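Side-chain contact in neutral ceramidase (Pseudomonas aeruginosa, PDB 2ZWS), which hydrolyses the N-acyl linkage of ceramides to sphingosine and free fatty acid with the help of zinc, and also runs the reaction backwards: residues Thr61-Gly64 against Met65-Gln68. Residues are numbered along the deposited sequence; the frame is centred on the assembly and turned at random. Where two conformers were deposited one is given.
Sequences TDLG and MIFQ. With FMT (formic acid), chain D.
Leaving strand 55-61, the chain carries Thr61 and Leu63 round an inverse gamma turn centred on Asp62, where Leu63 N gives a weak hydrogen bond to Thr61 O, and then runs without a break through Gly64 into Met65-Gln68. Thr61 and Leu63 both point toward the following segment and meet Ile66. In the conformer given, Ile66 CG2 lies 3.3 Å from Thr61 OG1, whose hydroxyl is hydrogen-bonded to the carbonyl of Ala94, and 4.2 Å from Leu63 CD1. This is the first connection of a beta-alpha-beta unit (strand 55-61, helix 68-81, strand 91-95), buried close to the zinc site: Gly64 O accepts a hydrogen bond from His97, a zinc ligand. Met65 folds back on the glycine: chi1 of 46° and the bend at chi2 bring SD to a very tight 3.1 Å from Gly64 C. CG of the same side chain lies 3.2 Å above one face of the Phe67 ring, offset toward the rim. After Phe67, the helix N-cap, Gln68 N donates a nearly straight hydrogen bond (2.8 Å, 166°) to O1 of a formic acid, probably from the crystallisation liquor, whose O2 approaches Phe67 CD2 obliquely at 3.4 Å. Ser106 and Tyr445, like Gln68 inferred to bind substrate, also hold it; Gln68 NE2 is hydrogen-bonded to Val392 O.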
ATOM      1  N   THR A  61       3.074  -2.596   2.861  1.00 10.34           N
ATOM      2  CA  THR A  61       3.568  -1.314   2.386  1.00 11.48           C
ATOM      3  C   THR A  61       2.433  -0.300   2.166  1.00 10.96           C
ATOM      4  O   THR A  61       1.329  -0.649   1.672  1.00 11.23           O
ATOM      5  CB  THR A  61       4.345  -1.489   1.042  1.00 12.39           C
ATOM      6  OG1 THR A  61       3.452  -1.989   0.019  1.00 13.03           O
ATOM      7  CG2 THR A  61       5.583  -2.432   1.230  1.00 12.59           C
ATOM      8  N   ASP A  62       2.719   0.957   2.507  1.00 11.39           N
ATOM      9  CA  ASP A  62       1.787   2.056   2.270  1.00 11.07           C
ATOM     10  C   ASP A  62       1.818   2.513   0.780  1.00 11.38           C
ATOM     11  O   ASP A  62       2.207   3.650   0.479  1.00 11.45           O
ATOM     12  CB  ASP A  62       2.111   3.246   3.190  1.00 13.19           C
ATOM     13  CG  ASP A  62       1.830   2.988   4.669  1.00 14.37           C
ATOM     14  OD1 ASP A  62       0.774   2.415   5.012  1.00 18.31           O
ATOM     15  OD2 ASP A  62       2.641   3.444   5.509  1.00 14.83           O
ATOM     16  N   LEU A  63       1.392   1.621  -0.107  1.00 10.49           N
ATOM     17  CA  LEU A  63       1.446   1.831  -1.558  1.00  9.84           C
ATOM     18  C   LEU A  63       0.116   1.438  -2.175  1.00 10.19           C
ATOM     19  O   LEU A  63      -0.658   0.680  -1.576  1.00 10.83           O
ATOM     20  CB  LEU A  63       2.533   0.942  -2.200  1.00  9.88           C
ATOM     21  CG  LEU A  63       3.956   1.225  -1.702  1.00 10.43           C
ATOM     22  CD1 LEU A  63       4.914   0.197  -2.224  1.00 12.23           C
ATOM     23  CD2 LEU A  63       4.380   2.634  -2.134  1.00 13.42           C
ATOM     24  N   GLY A  64      -0.139   1.891  -3.408  1.00  9.93           N
ATOM     25  CA  GLY A  64      -1.333   1.469  -4.138  1.00 11.13           C
ATOM     26  C   GLY A  64      -1.296  -0.017  -4.419  1.00 12.30           C
ATOM     27  O   GLY A  64      -2.326  -0.702  -4.385  1.00 13.02           O
ATOM     28  N   MET A  65      -0.092  -0.528  -4.682  1.00 12.90           N
ATOM     29  CA  MET A  65       0.059  -1.948  -4.964  1.00 14.45           C
ATOM     30  C   MET A  65       1.527  -2.308  -4.921  1.00 13.89           C
ATOM     31  O   MET A  65       2.392  -1.417  -4.827  1.00 13.69           O
ATOM     32  CB  MET A  65      -0.572  -2.318  -6.303  1.00 17.29           C
ATOM     33  CG  MET A  65      -0.239  -1.406  -7.413  1.00 17.64           C
ATOM     34  SD  MET A  65      -1.177   0.180  -7.559  1.00 17.26           S
ATOM     35  CE  MET A  65      -2.842  -0.324  -7.933  1.00 20.07           C
ATOM     36  N   ILE A  66       1.820  -3.608  -4.932  1.00 14.37           N
ATOM     37  CA  ILE A  66       3.238  -3.966  -5.066  0.50 14.91           C
ATOM     38  C   ILE A  66       3.438  -4.662  -6.392  1.00 14.95           C
ATOM     39  O   ILE A  66       3.064  -5.795  -6.651  1.00 18.50           O
ATOM     40  CB  ILE A  66       3.861  -4.738  -3.887  0.50 15.64           C
ATOM     41  CG1 ILE A  66       3.075  -6.004  -3.657  0.50 13.98           C
ATOM     42  CG2 ILE A  66       3.934  -3.856  -2.624  0.50 16.41           C
ATOM     43  CD1 ILE A  66       2.000  -5.782  -2.760  0.50 18.02           C
ATOM     44  N   PHE A  67       4.034  -3.894  -7.269  1.00 13.23           N
ATOM     45  CA  PHE A  67       4.176  -4.344  -8.639  1.00 12.18           C
ATOM     46  C   PHE A  67       5.262  -5.401  -8.781  1.00 12.03           C
ATOM     47  O   PHE A  67       6.214  -5.436  -7.989  1.00 11.82           O
ATOM     48  CB  PHE A  67       4.507  -3.158  -9.532  1.00 12.10           C
ATOM     49  CG  PHE A  67       3.376  -2.154  -9.682  1.00 12.13           C
ATOM     50  CD1 PHE A  67       3.559  -0.849  -9.216  1.00 12.28           C
ATOM     51  CD2 PHE A  67       2.144  -2.516 -10.254  1.00 12.99           C
ATOM     52  CE1 PHE A  67       2.587   0.108  -9.351  1.00 13.32           C
ATOM     53  CE2 PHE A  67       1.118  -1.542 -10.408  1.00 12.91           C
ATOM     54  CZ  PHE A  67       1.362  -0.219  -9.955  1.00 10.89           C
ATOM     55  N   GLN A  68       5.138  -6.237  -9.809  1.00 12.02           N
ATOM     56  CA  GLN A  68       6.132  -7.255 -10.082  1.00 12.33           C
ATOM     57  C   GLN A  68       7.567  -6.699 -10.119  1.00 12.21           C
ATOM     58  O   GLN A  68       8.491  -7.325  -9.587  1.00 12.54           O
ATOM     59  CB  GLN A  68       5.793  -7.996 -11.365  1.00 13.38           C
ATOM     60  CG  GLN A  68       6.732  -9.107 -11.671  1.00 13.95           C
ATOM     61  CD  GLN A  68       6.029 -10.189 -12.460  1.00 14.65           C
ATOM     62  OE1 GLN A  68       5.981 -10.153 -13.711  1.00 15.23           O
ATOM     63  NE2 GLN A  68       5.402 -11.121 -11.743  1.00 14.85           N
TER
HETATM   64  C   FMT D 649       2.549  -5.409 -12.090  1.00 14.68           C
HETATM   65  O1  FMT D 649       2.705  -6.198 -11.126  1.00 13.16           O
HETATM   66  O2  FMT D 649       3.449  -4.663 -12.535  1.00 13.97           O